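Local atomic coordinates of L0028 (Mitochondria associated protein) (Escherichia coli, PDB entry 3GCG), a protein that probably acts as a bacterial effector that switches on a host Rho-family GTPase. Residues G21-Q26 with Q105-F110; R54-T59 with S153-I158; Q112-Q117 with I125-T130. All blocks are in the same frame, centred on the assembly; numbering follows the deposited sequence.

Contact 1 of 3, residues G21-Q26 with Q105-F110; sequences GKLTNQ and QSNKYF
Gln26 OE1 is gripped from two directions. Asn107 ND2 donates to it over 2.9 Å in a nearly straight bond (165° at the hydrogen). Water 1 donates to the same Gln26 OE1 from 2.7 Å and accepts from Tyr109 N. The two amide planes are turned 30° apart, with Gln26 OE1 close to the amide plane of Asn107. The Asn107 side chain is swung out opposite its own backbone N (chi1 178°), which brings its amide up to Gln26, and its two ends do different jobs: ND2 crosses to Gln26, while Asn107 OD1 caps the start of helix 108-118 by accepting from Phe110 N at 2.8 Å. Beside this polar group lies Leu23. Leu23 CD2 comes to the edge of the Tyr109 ring, near the ring plane, 3.8 Å from Tyr109 CD2. The same Leu23 methyl sits 3.6 Å from Asn107 OD1. Leu104 and Val138 also touch Leu23, and the phenol oxygen of Tyr109 bonds to Asn19 N, just ahead of helix 20-32. One asparagine side chain therefore serves as N-cap and as link between helices, so its amide is fixed in rotation by partners at both ends and the first turn of helix 108-118 is tied to helix 20-32.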
ATOM      1  N   GLY B  21     -10.216 -17.265  15.298  1.00 26.04           N
ATOM      2  CA  GLY B  21      -9.775 -16.963  16.646  1.00 25.16           C
ATOM      3  C   GLY B  21      -8.277 -17.139  16.814  1.00 26.19           C
ATOM      4  O   GLY B  21      -7.624 -16.309  17.448  1.00 26.40           O
ATOM      5  N   LYS B  22      -7.726 -18.222  16.266  1.00 26.66           N
ATOM      6  CA  LYS B  22      -6.286 -18.465  16.360  1.00 28.53           C
ATOM      7  C   LYS B  22      -5.545 -17.417  15.558  1.00 26.60           C
ATOM      8  O   LYS B  22      -4.480 -16.959  15.957  1.00 26.78           O
ATOM      9  CB  LYS B  22      -5.910 -19.859  15.836  1.00 31.98           C
ATOM     10  CG  LYS B  22      -6.188 -20.983  16.829  1.00 39.16           C
ATOM     11  CD  LYS B  22      -5.690 -22.338  16.336  1.00 41.97           C
ATOM     12  CE  LYS B  22      -5.839 -23.383  17.442  1.00 45.04           C
ATOM     13  NZ  LYS B  22      -5.347 -24.735  17.049  1.00 48.70           N
ATOM     14  N   LEU B  23      -6.107 -17.045  14.414  1.00 27.03           N
ATOM     15  CA  LEU B  23      -5.478 -16.032  13.579  1.00 27.38           C
ATOM     16  C   LEU B  23      -5.379 -14.733  14.356  1.00 26.81           C
ATOM     17  O   LEU B  23      -4.311 -14.126  14.428  1.00 26.89           O
ATOM     18  CB  LEU B  23      -6.285 -15.811  12.298  1.00 26.20           C
ATOM     19  CG  LEU B  23      -5.966 -16.797  11.170  1.00 24.98           C
ATOM     20  CD1 LEU B  23      -6.964 -16.658  10.041  1.00 20.12           C
ATOM     21  CD2 LEU B  23      -4.541 -16.538  10.677  1.00 23.48           C
ATOM     22  N   THR B  24      -6.498 -14.323  14.951  1.00 26.23           N
ATOM     23  CA  THR B  24      -6.551 -13.083  15.718  1.00 25.36           C
ATOM     24  C   THR B  24      -5.505 -13.081  16.820  1.00 26.17           C
ATOM     25  O   THR B  24      -4.849 -12.067  17.058  1.00 25.50           O
ATOM     26  CB  THR B  24      -7.947 -12.864  16.358  1.00 24.32           C
ATOM     27  OG1 THR B  24      -8.928 -12.698  15.332  1.00 21.53           O
ATOM     28  CG2 THR B  24      -7.938 -11.626  17.238  1.00 25.25           C
ATOM     29  N   ASN B  25      -5.348 -14.215  17.497  1.00 26.50           N
ATOM     30  CA  ASN B  25      -4.362 -14.300  18.566  1.00 29.08           C
ATOM     31  C   ASN B  25      -2.961 -14.134  18.015  1.00 25.40           C
ATOM     32  O   ASN B  25      -2.096 -13.548  18.663  1.00 25.26           O
ATOM     33  CB  ASN B  25      -4.483 -15.631  19.314  1.00 33.34           C
ATOM     34  CG  ASN B  25      -5.587 -15.610  20.348  1.00 38.84           C
ATOM     35  OD1 ASN B  25      -6.687 -15.119  20.086  1.00 42.79           O
ATOM     36  ND2 ASN B  25      -5.304 -16.142  21.531  1.00 42.09           N
ATOM     37  N   GLN B  26      -2.740 -14.646  16.813  1.00 24.81           N
ATOM     38  CA  GLN B  26      -1.432 -14.531  16.178  1.00 23.07           C
ATOM     39  C   GLN B  26      -1.229 -13.101  15.666  1.00 21.19           C
ATOM     40  O   GLN B  26      -0.116 -12.586  15.656  1.00 19.12           O
ATOM     41  CB  GLN B  26      -1.313 -15.551  15.040  1.00 23.88           C
ATOM     42  CG  GLN B  26      -1.171 -16.992  15.537  1.00 24.83           C
ATOM     43  CD  GLN B  26      -1.018 -18.004  14.408  1.00 25.68           C
ATOM     44  OE1 GLN B  26      -0.572 -17.668  13.310  1.00 24.07           O
ATOM     45  NE2 GLN B  26      -1.368 -19.254  14.684  1.00 23.25           N
ATOM     46  N   GLN B 105      -0.895 -12.081   4.735  1.00 18.63           N
ATOM     47  CA  GLN B 105      -0.013 -12.341   3.604  1.00 18.15           C
ATOM     48  C   GLN B 105       1.255 -13.114   3.959  1.00 18.83           C
ATOM     49  O   GLN B 105       1.720 -13.941   3.165  1.00 16.43           O
ATOM     50  CB  GLN B 105       0.337 -11.012   2.921  1.00 19.35           C
ATOM     51  CG  GLN B 105       1.119 -11.129   1.615  1.00 19.89           C
ATOM     52  CD  GLN B 105       2.592 -11.389   1.838  1.00 20.24           C
ATOM     53  OE1 GLN B 105       3.207 -10.805   2.732  1.00 22.03           O
ATOM     54  NE2 GLN B 105       3.173 -12.256   1.020  1.00 20.72           N
ATOM     55  N   SER B 106       1.817 -12.855   5.138  1.00 17.84           N
ATOM     56  CA  SER B 106       3.035 -13.543   5.550  1.00 19.16           C
ATOM     57  C   SER B 106       2.843 -14.457   6.766  1.00 18.66           C
ATOM     58  O   SER B 106       3.800 -14.784   7.472  1.00 18.58           O
ATOM     59  CB  SER B 106       4.150 -12.526   5.826  1.00 19.57           C
ATOM     60  OG  SER B 106       3.771 -11.573   6.803  1.00 19.30           O
ATOM     61  N   ASN B 107       1.603 -14.871   6.996  1.00 18.29           N
ATOM     62  CA  ASN B 107       1.269 -15.750   8.112  1.00 19.32           C
ATOM     63  C   ASN B 107       1.309 -17.216   7.657  1.00 18.91           C
ATOM     64  O   ASN B 107       0.730 -17.570   6.633  1.00 19.17           O
ATOM     65  CB  ASN B 107      -0.118 -15.371   8.644  1.00 18.80           C
ATOM     66  CG  ASN B 107      -0.580 -16.267   9.775  1.00 19.97           C
ATOM     67  OD1 ASN B 107      -1.235 -17.290   9.551  1.00 20.04           O
ATOM     68  ND2 ASN B 107      -0.237 -15.889  11.004  1.00 15.37           N
ATOM     69  N   LYS B 108       2.001 -18.056   8.423  1.00 22.31           N
ATOM     70  CA  LYS B 108       2.154 -19.485   8.111  1.00 23.65           C
ATOM     71  C   LYS B 108       0.836 -20.242   8.037  1.00 23.14           C
ATOM     72  O   LYS B 108       0.522 -20.877   7.026  1.00 24.97           O
ATOM     73  CB  LYS B 108       3.020 -20.177   9.165  1.00 26.01           C
ATOM     74  CG  LYS B 108       4.363 -19.548   9.425  1.00 31.87           C
ATOM     75  CD  LYS B 108       5.031 -20.227  10.618  1.00 33.84           C
ATOM     76  CE  LYS B 108       6.261 -19.460  11.075  1.00 37.03           C
ATOM     77  NZ  LYS B 108       6.885 -20.077  12.283  1.00 41.09           N
ATOM     78  N   TYR B 109       0.081 -20.191   9.130  1.00 20.81           N
ATOM     79  CA  TYR B 109      -1.201 -20.879   9.218  1.00 19.86           C
ATOM     80  C   TYR B 109      -2.107 -20.513   8.045  1.00 19.00           C
ATOM     81  O   TYR B 109      -2.681 -21.386   7.389  1.00 17.03           O
ATOM     82  CB  TYR B 109      -1.873 -20.532  10.554  1.00 20.68           C
ATOM     83  CG  TYR B 109      -3.259 -21.115  10.742  1.00 20.35           C
ATOM     84  CD1 TYR B 109      -3.512 -22.466  10.506  1.00 20.14           C
ATOM     85  CD2 TYR B 109      -4.313 -20.316  11.192  1.00 21.95           C
ATOM     86  CE1 TYR B 109      -4.787 -23.013  10.713  1.00 21.34           C
ATOM     87  CE2 TYR B 109      -5.588 -20.847  11.405  1.00 21.05           C
ATOM     88  CZ  TYR B 109      -5.816 -22.194  11.162  1.00 22.07           C
ATOM     89  OH  TYR B 109      -7.071 -22.710  11.357  1.00 23.68           O
ATOM     90  N   PHE B 110      -2.232 -19.217   7.783  1.00 18.60           N
ATOM     91  CA  PHE B 110      -3.054 -18.735   6.682  1.00 19.14           C
ATOM     92  C   PHE B 110      -2.578 -19.245   5.321  1.00 20.57           C
ATOM     93  O   PHE B 110      -3.378 -19.685   4.497  1.00 21.92           O
ATOM     94  CB  PHE B 110      -3.054 -17.213   6.639  1.00 16.83           C
ATOM     95  CG  PHE B 110      -3.784 -16.655   5.449  1.00 17.36           C
ATOM     96  CD1 PHE B 110      -5.177 -16.617   5.430  1.00 13.67           C
ATOM     97  CD2 PHE B 110      -3.078 -16.202   4.331  1.00 10.72           C
ATOM     98  CE1 PHE B 110      -5.857 -16.138   4.313  1.00 15.55           C
ATOM     99  CE2 PHE B 110      -3.746 -15.721   3.216  1.00 13.48           C
ATOM    100  CZ  PHE B 110      -5.138 -15.689   3.203  1.00 14.78           C
TER
HETATM  101  O   HOH W   1       0.964 -19.193  11.674  1.00 21.58           O

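Contact 2 of 3, residues R54-T59 with S153-I158; sequences RTVNRT and SEIKAI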
ATOM      1  N   ARG B  54     -11.145   2.104   4.077  1.00 16.18           N
ATOM      2  CA  ARG B  54     -10.848   1.412   2.841  1.00 18.19           C
ATOM      3  C   ARG B  54     -12.141   0.782   2.318  1.00 16.73           C
ATOM      4  O   ARG B  54     -12.390   0.782   1.115  1.00 17.26           O
ATOM      5  CB  ARG B  54      -9.727   0.393   3.076  1.00 21.13           C
ATOM      6  CG  ARG B  54     -10.105  -1.055   3.095  1.00 27.30           C
ATOM      7  CD  ARG B  54      -9.880  -1.708   1.751  1.00 31.15           C
ATOM      8  NE  ARG B  54      -9.965  -3.160   1.871  1.00 38.45           N
ATOM      9  CZ  ARG B  54      -8.975  -3.936   2.298  1.00 41.02           C
ATOM     10  NH1 ARG B  54      -7.806  -3.405   2.635  1.00 43.15           N
ATOM     11  NH2 ARG B  54      -9.166  -5.245   2.425  1.00 44.07           N
ATOM     12  N   THR B  55     -12.975   0.275   3.223  1.00 15.52           N
ATOM     13  CA  THR B  55     -14.262  -0.313   2.835  1.00 16.47           C
ATOM     14  C   THR B  55     -15.068   0.778   2.130  1.00 15.80           C
ATOM     15  O   THR B  55     -15.712   0.531   1.115  1.00 15.44           O
ATOM     16  CB  THR B  55     -15.060  -0.817   4.067  1.00 15.26           C
ATOM     17  OG1 THR B  55     -14.346  -1.886   4.695  1.00 16.07           O
ATOM     18  CG2 THR B  55     -16.424  -1.344   3.649  1.00 17.46           C
ATOM     19  N   VAL B  56     -15.009   1.993   2.670  1.00 15.39           N
ATOM     20  CA  VAL B  56     -15.721   3.115   2.075  1.00 15.09           C
ATOM     21  C   VAL B  56     -15.135   3.459   0.712  1.00 15.55           C
ATOM     22  O   VAL B  56     -15.869   3.619  -0.256  1.00 18.33           O
ATOM     23  CB  VAL B  56     -15.660   4.368   2.971  1.00 12.96           C
ATOM     24  CG1 VAL B  56     -16.228   5.556   2.227  1.00 13.47           C
ATOM     25  CG2 VAL B  56     -16.439   4.138   4.257  1.00 12.43           C
ATOM     26  N   ASN B  57     -13.813   3.581   0.635  1.00 16.11           N
ATOM     27  CA  ASN B  57     -13.162   3.902  -0.631  1.00 16.85           C
ATOM     28  C   ASN B  57     -13.411   2.837  -1.692  1.00 16.38           C
ATOM     29  O   ASN B  57     -13.506   3.137  -2.873  1.00 17.03           O
ATOM     30  CB  ASN B  57     -11.657   4.082  -0.434  1.00 14.54           C
ATOM     31  CG  ASN B  57     -11.291   5.505  -0.110  1.00 14.63           C
ATOM     32  OD1 ASN B  57     -11.744   6.429  -0.772  1.00 16.63           O
ATOM     33  ND2 ASN B  57     -10.461   5.693   0.909  1.00 19.41           N
ATOM     34  N   ARG B  58     -13.509   1.594  -1.244  1.00 19.07           N
ATOM     35  CA  ARG B  58     -13.754   0.455  -2.116  1.00 21.57           C
ATOM     36  C   ARG B  58     -15.147   0.585  -2.726  1.00 22.20           C
ATOM     37  O   ARG B  58     -15.356   0.289  -3.904  1.00 20.94           O
ATOM     38  CB  ARG B  58     -13.682  -0.828  -1.291  1.00 23.87           C
ATOM     39  CG  ARG B  58     -13.243  -2.045  -2.051  1.00 30.83           C
ATOM     40  CD  ARG B  58     -12.116  -2.733  -1.291  1.00 36.90           C
ATOM     41  NE  ARG B  58     -11.129  -3.284  -2.210  1.00 42.94           N
ATOM     42  CZ  ARG B  58     -11.230  -4.468  -2.798  1.00 43.56           C
ATOM     43  NH1 ARG B  58     -12.270  -5.256  -2.561  1.00 45.97           N
ATOM     44  NH2 ARG B  58     -10.302  -4.849  -3.654  1.00 44.56           N
ATOM     45  N   THR B  59     -16.101   1.016  -1.906  1.00 21.02           N
ATOM     46  CA  THR B  59     -17.474   1.179  -2.365  1.00 22.10           C
ATOM     47  C   THR B  59     -17.531   2.322  -3.378  1.00 22.97           C
ATOM     48  O   THR B  59     -18.271   2.260  -4.361  1.00 24.26           O
ATOM     49  CB  THR B  59     -18.421   1.480  -1.180  1.00 20.18           C
ATOM     50  OG1 THR B  59     -18.311   0.437  -0.203  1.00 18.05           O
ATOM     51  CG2 THR B  59     -19.859   1.560  -1.653  1.00 19.51           C
ATOM     52  N   SER B 153     -21.086  -5.172   5.389  1.00 29.92           N
ATOM     53  CA  SER B 153     -22.264  -5.002   4.536  1.00 28.28           C
ATOM     54  C   SER B 153     -22.989  -3.729   4.940  1.00 27.28           C
ATOM     55  O   SER B 153     -23.521  -2.999   4.105  1.00 27.14           O
ATOM     56  CB  SER B 153     -23.216  -6.187   4.686  1.00 29.11           C
ATOM     57  OG  SER B 153     -23.708  -6.265   6.014  1.00 31.35           O
ATOM     58  N   GLU B 154     -23.001  -3.466   6.238  1.00 24.60           N
ATOM     59  CA  GLU B 154     -23.650  -2.277   6.751  1.00 26.91           C
ATOM     60  C   GLU B 154     -22.885  -1.033   6.282  1.00 25.00           C
ATOM     61  O   GLU B 154     -23.478  -0.094   5.752  1.00 25.49           O
ATOM     62  CB  GLU B 154     -23.715  -2.351   8.278  1.00 27.45           C
ATOM     63  CG  GLU B 154     -24.277  -3.680   8.775  1.00 32.19           C
ATOM     64  CD  GLU B 154     -24.550  -3.689  10.267  1.00 32.55           C
ATOM     65  OE1 GLU B 154     -23.641  -3.319  11.043  1.00 32.92           O
ATOM     66  OE2 GLU B 154     -25.671  -4.076  10.658  1.00 33.42           O
ATOM     67  N   ILE B 155     -21.567  -1.042   6.471  1.00 23.03           N
ATOM     68  CA  ILE B 155     -20.713   0.066   6.046  1.00 22.33           C
ATOM     69  C   ILE B 155     -20.962   0.361   4.563  1.00 21.25           C
ATOM     70  O   ILE B 155     -21.135   1.518   4.170  1.00 22.45           O
ATOM     71  CB  ILE B 155     -19.220  -0.286   6.256  1.00 20.58           C
ATOM     72  CG1 ILE B 155     -18.928  -0.439   7.745  1.00 21.38           C
ATOM     73  CG2 ILE B 155     -18.329   0.784   5.659  1.00 19.93           C
ATOM     74  CD1 ILE B 155     -17.553  -0.992   8.028  1.00 21.36           C
ATOM     75  N   LYS B 156     -20.976  -0.690   3.747  1.00 20.76           N
ATOM     76  CA  LYS B 156     -21.223  -0.560   2.309  1.00 21.79           C
ATOM     77  C   LYS B 156     -22.566   0.097   2.000  1.00 21.22           C
ATOM     78  O   LYS B 156     -22.647   1.003   1.172  1.00 20.44           O
ATOM     79  CB  LYS B 156     -21.204  -1.929   1.632  1.00 23.42           C
ATOM     80  CG  LYS B 156     -19.825  -2.542   1.437  1.00 29.58           C
ATOM     81  CD  LYS B 156     -19.909  -3.766   0.515  1.00 30.56           C
ATOM     82  CE  LYS B 156     -18.531  -4.341   0.218  1.00 33.19           C
ATOM     83  NZ  LYS B 156     -18.585  -5.472  -0.759  1.00 37.52           N
ATOM     84  N   ALA B 157     -23.620  -0.384   2.654  1.00 20.96           N
ATOM     85  CA  ALA B 157     -24.970   0.141   2.445  1.00 20.77           C
ATOM     86  C   ALA B 157     -25.045   1.612   2.855  1.00 21.07           C
ATOM     87  O   ALA B 157     -25.562   2.448   2.120  1.00 17.07           O
ATOM     88  CB  ALA B 157     -25.979  -0.686   3.245  1.00 20.47           C
ATOM     89  N   ILE B 158     -24.527   1.919   4.040  1.00 21.08           N
ATOM     90  CA  ILE B 158     -24.517   3.287   4.524  1.00 21.51           C
ATOM     91  C   ILE B 158     -23.798   4.183   3.514  1.00 21.29           C
ATOM     92  O   ILE B 158     -24.269   5.275   3.198  1.00 21.25           O
ATOM     93  CB  ILE B 158     -23.807   3.373   5.885  1.00 23.83           C
ATOM     94  CG1 ILE B 158     -24.634   2.630   6.939  1.00 21.94           C
ATOM     95  CG2 ILE B 158     -23.577   4.829   6.262  1.00 23.17           C
ATOM     96  CD1 ILE B 158     -23.990   2.595   8.313  1.00 24.63           C
TER
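This is a helix-helix crossing in an all-helical fold: helix 41-67 meets helix 152-166 through Thr55, Val56 and Thr59 on one side and Ile155 and Lys156 on the other. The local axes approach to 9.3 Å at a signed angle of -50°. Packing is tightest between two methyls, Thr55 CG2 and Ile155 CG2, at 3.5 Å, a little under normal van der Waals contact; both branches are anti to their own backbone N, which turns them into the interface. Val56 CG2 closes on the same Ile155 CG2 from 4.1 Å. One turn on, Thr59 OG1 rests against the aliphatic stem of Lys156, 3.7 Å from its CG. That hydroxyl of Thr59 donates to Thr55 O at 2.9 Å, reaching it from the opposite face to Thr59 N, so the carbonyl is held twice; the hydroxyl of Thr55 turns to Tyr51 O. With an alanine in place of Thr59, Thr55 O would probably keep only its backbone donor, and a gap would be likely to open beside the Lys156 stem. Thr159 continues the interface, touching Val56 and Thr59. Rows four residues apart, Thr55 with Thr59 and Ile155 with Thr159, meeting near -50°, are consistent with classic ridges-into-grooves packing of helices.

Contact 3 of 3, residues Q112-Q117 with I125-T130; sequences QKVDEQ and ITRFNT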
ATOM      1  N   GLN B 112      -0.831 -21.877   4.681  1.00 24.06           N
ATOM      2  CA  GLN B 112      -0.954 -23.329   4.606  1.00 25.71           C
ATOM      3  C   GLN B 112      -2.347 -23.581   4.020  1.00 26.89           C
ATOM      4  O   GLN B 112      -2.540 -24.487   3.204  1.00 28.72           O
ATOM      5  CB  GLN B 112      -0.815 -23.935   6.011  1.00 29.51           C
ATOM      6  CG  GLN B 112      -1.080 -25.441   6.134  1.00 32.00           C
ATOM      7  CD  GLN B 112      -0.335 -26.289   5.107  1.00 32.73           C
ATOM      8  OE1 GLN B 112       0.730 -25.917   4.623  1.00 32.35           O
ATOM      9  NE2 GLN B 112      -0.895 -27.448   4.788  1.00 33.93           N
ATOM     10  N   LYS B 113      -3.308 -22.750   4.419  1.00 26.38           N
ATOM     11  CA  LYS B 113      -4.677 -22.857   3.916  1.00 24.42           C
ATOM     12  C   LYS B 113      -4.732 -22.414   2.450  1.00 23.50           C
ATOM     13  O   LYS B 113      -5.518 -22.940   1.659  1.00 21.98           O
ATOM     14  CB  LYS B 113      -5.626 -21.989   4.753  1.00 25.35           C
ATOM     15  CG  LYS B 113      -5.823 -22.463   6.188  1.00 25.93           C
ATOM     16  CD  LYS B 113      -6.600 -23.768   6.260  1.00 23.86           C
ATOM     17  CE  LYS B 113      -6.762 -24.224   7.697  1.00 26.82           C
ATOM     18  NZ  LYS B 113      -7.546 -25.480   7.795  1.00 29.92           N
ATOM     19  N   VAL B 114      -3.909 -21.438   2.091  1.00 24.11           N
ATOM     20  CA  VAL B 114      -3.860 -20.962   0.706  1.00 25.91           C
ATOM     21  C   VAL B 114      -3.407 -22.122  -0.186  1.00 27.96           C
ATOM     22  O   VAL B 114      -3.998 -22.389  -1.237  1.00 26.96           O
ATOM     23  CB  VAL B 114      -2.864 -19.787   0.541  1.00 23.64           C
ATOM     24  CG1 VAL B 114      -2.640 -19.491  -0.925  1.00 21.64           C
ATOM     25  CG2 VAL B 114      -3.395 -18.557   1.251  1.00 24.78           C
ATOM     26  N   ASP B 115      -2.347 -22.801   0.238  1.00 30.16           N
ATOM     27  CA  ASP B 115      -1.840 -23.937  -0.513  1.00 32.34           C
ATOM     28  C   ASP B 115      -2.941 -24.978  -0.655  1.00 33.28           C
ATOM     29  O   ASP B 115      -3.362 -25.303  -1.766  1.00 34.82           O
ATOM     30  CB  ASP B 115      -0.638 -24.550   0.198  1.00 32.40           C
ATOM     31  CG  ASP B 115       0.515 -23.582   0.313  1.00 36.15           C
ATOM     32  OD1 ASP B 115       0.727 -22.823  -0.650  1.00 33.50           O
ATOM     33  OD2 ASP B 115       1.215 -23.587   1.352  1.00 38.28           O
ATOM     34  N   GLU B 116      -3.409 -25.493   0.475  1.00 34.24           N
ATOM     35  CA  GLU B 116      -4.470 -26.489   0.468  1.00 36.34           C
ATOM     36  C   GLU B 116      -5.567 -26.106  -0.520  1.00 37.07           C
ATOM     37  O   GLU B 116      -6.094 -26.952  -1.235  1.00 37.66           O
ATOM     38  CB  GLU B 116      -5.072 -26.619   1.867  1.00 35.91           C
ATOM     39  CG  GLU B 116      -4.165 -27.287   2.885  1.00 35.83           C
ATOM     40  CD  GLU B 116      -4.716 -27.186   4.295  1.00 36.09           C
ATOM     41  OE1 GLU B 116      -5.943 -26.986   4.437  1.00 35.85           O
ATOM     42  OE2 GLU B 116      -3.926 -27.312   5.259  1.00 38.05           O
ATOM     43  N   GLN B 117      -5.888 -24.818  -0.557  1.00 39.88           N
ATOM     44  CA  GLN B 117      -6.929 -24.280  -1.428  1.00 41.91           C
ATOM     45  C   GLN B 117      -6.568 -24.223  -2.910  1.00 43.27           C
ATOM     46  O   GLN B 117      -7.447 -24.339  -3.766  1.00 44.48           O
ATOM     47  CB  GLN B 117      -7.311 -22.881  -0.945  1.00 43.04           C
ATOM     48  CG  GLN B 117      -8.108 -22.048  -1.935  1.00 45.63           C
ATOM     49  CD  GLN B 117      -9.600 -22.049  -1.658  1.00 48.02           C
ATOM     50  OE1 GLN B 117     -10.313 -21.121  -2.059  1.00 49.45           O
ATOM     51  NE2 GLN B 117     -10.086 -23.088  -0.977  1.00 46.48           N
ATOM     52  N   ILE B 125       1.171 -17.226 -10.494  1.00 33.90           N
ATOM     53  CA  ILE B 125       0.132 -16.213 -10.617  1.00 31.99           C
ATOM     54  C   ILE B 125      -1.216 -16.643 -10.029  1.00 31.00           C
ATOM     55  O   ILE B 125      -1.800 -15.929  -9.212  1.00 30.72           O
ATOM     56  CB  ILE B 125      -0.073 -15.817 -12.093  1.00 30.88           C
ATOM     57  CG1 ILE B 125       1.246 -15.314 -12.678  1.00 31.63           C
ATOM     58  CG2 ILE B 125      -1.139 -14.731 -12.206  1.00 30.35           C
ATOM     59  CD1 ILE B 125       1.872 -14.166 -11.904  1.00 31.46           C
ATOM     60  N   THR B 126      -1.715 -17.799 -10.449  1.00 29.05           N
ATOM     61  CA  THR B 126      -2.993 -18.289  -9.954  1.00 29.23           C
ATOM     62  C   THR B 126      -2.959 -18.437  -8.435  1.00 27.13           C
ATOM     63  O   THR B 126      -3.920 -18.081  -7.751  1.00 24.78           O
ATOM     64  CB  THR B 126      -3.361 -19.648 -10.599  1.00 30.98           C
ATOM     65  OG1 THR B 126      -3.494 -19.478 -12.016  1.00 33.53           O
ATOM     66  CG2 THR B 126      -4.680 -20.168 -10.036  1.00 32.25           C
ATOM     67  N   ARG B 127      -1.853 -18.958  -7.914  1.00 25.20           N
ATOM     68  CA  ARG B 127      -1.699 -19.122  -6.476  1.00 26.06           C
ATOM     69  C   ARG B 127      -1.780 -17.755  -5.796  1.00 24.13           C
ATOM     70  O   ARG B 127      -2.461 -17.590  -4.788  1.00 24.50           O
ATOM     71  CB  ARG B 127      -0.354 -19.776  -6.149  1.00 29.00           C
ATOM     72  CG  ARG B 127       0.388 -19.080  -5.005  1.00 36.13           C
ATOM     73  CD  ARG B 127       0.514 -19.942  -3.757  1.00 38.77           C
ATOM     74  NE  ARG B 127       0.614 -19.119  -2.550  1.00 42.36           N
ATOM     75  CZ  ARG B 127       1.014 -19.573  -1.367  1.00 42.33           C
ATOM     76  NH1 ARG B 127       1.362 -20.838  -1.236  1.00 42.57           N
ATOM     77  NH2 ARG B 127       1.042 -18.774  -0.312  1.00 42.03           N
ATOM     78  N   PHE B 128      -1.078 -16.779  -6.361  1.00 22.13           N
ATOM     79  CA  PHE B 128      -1.061 -15.429  -5.813  1.00 21.78           C
ATOM     80  C   PHE B 128      -2.457 -14.805  -5.802  1.00 21.30           C
ATOM     81  O   PHE B 128      -2.876 -14.235  -4.803  1.00 20.64           O
ATOM     82  CB  PHE B 128      -0.105 -14.540  -6.619  1.00 18.34           C
ATOM     83  CG  PHE B 128       0.137 -13.189  -6.003  1.00 17.05           C
ATOM     84  CD1 PHE B 128       1.223 -12.981  -5.148  1.00 15.04           C
ATOM     85  CD2 PHE B 128      -0.706 -12.117  -6.290  1.00 14.16           C
ATOM     86  CE1 PHE B 128       1.466 -11.716  -4.588  1.00 14.96           C
ATOM     87  CE2 PHE B 128      -0.473 -10.843  -5.733  1.00 15.91           C
ATOM     88  CZ  PHE B 128       0.615 -10.643  -4.886  1.00 12.90           C
ATOM     89  N   ASN B 129      -3.173 -14.905  -6.913  1.00 23.26           N
ATOM     90  CA  ASN B 129      -4.516 -14.337  -6.965  1.00 24.35           C
ATOM     91  C   ASN B 129      -5.420 -15.017  -5.941  1.00 22.51           C
ATOM     92  O   ASN B 129      -6.226 -14.370  -5.281  1.00 22.79           O
ATOM     93  CB  ASN B 129      -5.093 -14.457  -8.374  1.00 23.23           C
ATOM     94  CG  ASN B 129      -4.360 -13.579  -9.366  1.00 27.87           C
ATOM     95  OD1 ASN B 129      -3.588 -12.694  -8.973  1.00 28.34           O
ATOM     96  ND2 ASN B 129      -4.597 -13.805 -10.653  1.00 27.27           N
ATOM     97  N   THR B 130      -5.268 -16.326  -5.805  1.00 24.06           N
ATOM     98  CA  THR B 130      -6.043 -17.088  -4.838  1.00 23.25           C
ATOM     99  C   THR B 130      -5.698 -16.546  -3.457  1.00 23.67           C
ATOM    100  O   THR B 130      -6.580 -16.365  -2.615  1.00 23.16           O
ATOM    101  CB  THR B 130      -5.701 -18.604  -4.935  1.00 25.36           C
ATOM    102  OG1 THR B 130      -6.287 -19.140  -6.132  1.00 26.49           O
ATOM    103  CG2 THR B 130      -6.225 -19.375  -3.722  1.00 23.12           C
TER
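Arg127 swings its guanidinium across to helix 108-118, where Val114 lies over one face. Val114 CG1, placed anti to the backbone N, sits 3.5 Å above the guanidinium plane, offset towards the rim, and comes within 3.7 Å of both Arg127 NE and Arg127 CZ. To get there the arginine chain bends at its second torsion, and its first (chi1 134°) falls away from any staggered position. Asp115 OD1 and Arg127 NH1 are modelled as a salt bridge, but the two atoms are placed too close together, so their exact positions, and the way the carboxylate is turned against the guanidinium, are doubtful. The two helices form a splayed helical hairpin, joined by a short connection and inclined at 124° between their N-to-C directions, with local axes 9.9 Å apart. Further along the interface, Gln117 turns sharply after CG, and Gln117 CG packs 3.7 Å from Thr130 CG2. The methyl of Thr130 is anti to its backbone N and faces the partner helix, while Thr130 OG1 donates back to Thr126 O of its own helix at 3.1 Å, from above the carbonyl plane. Cys118 touches both Arg127 and Thr130.

Contacts 1 and 3 are neighbours, their centres 15 Å apart, and share helix 108-118: its start is tied to helix 20-32 in contact 1, and its later turns pack on helix 124-146 in contact 3. Contact 2, between helices 41-67 and 152-166, sits across the centre of the chain, with its centre 25 Å from that of contact 1 and 26 Å from that of contact 3. Along the sequence, contact 1 closes before contact 3 opens, contacts 1 and 2 alternate, and contact 3 is nested inside the loop that contact 2 closes. The three contacts thus fall in two regions of one all-helical fold, bridged by the Arg54-Glu136 salt bridge, and residues of all three segment pairs touch another protein's chain.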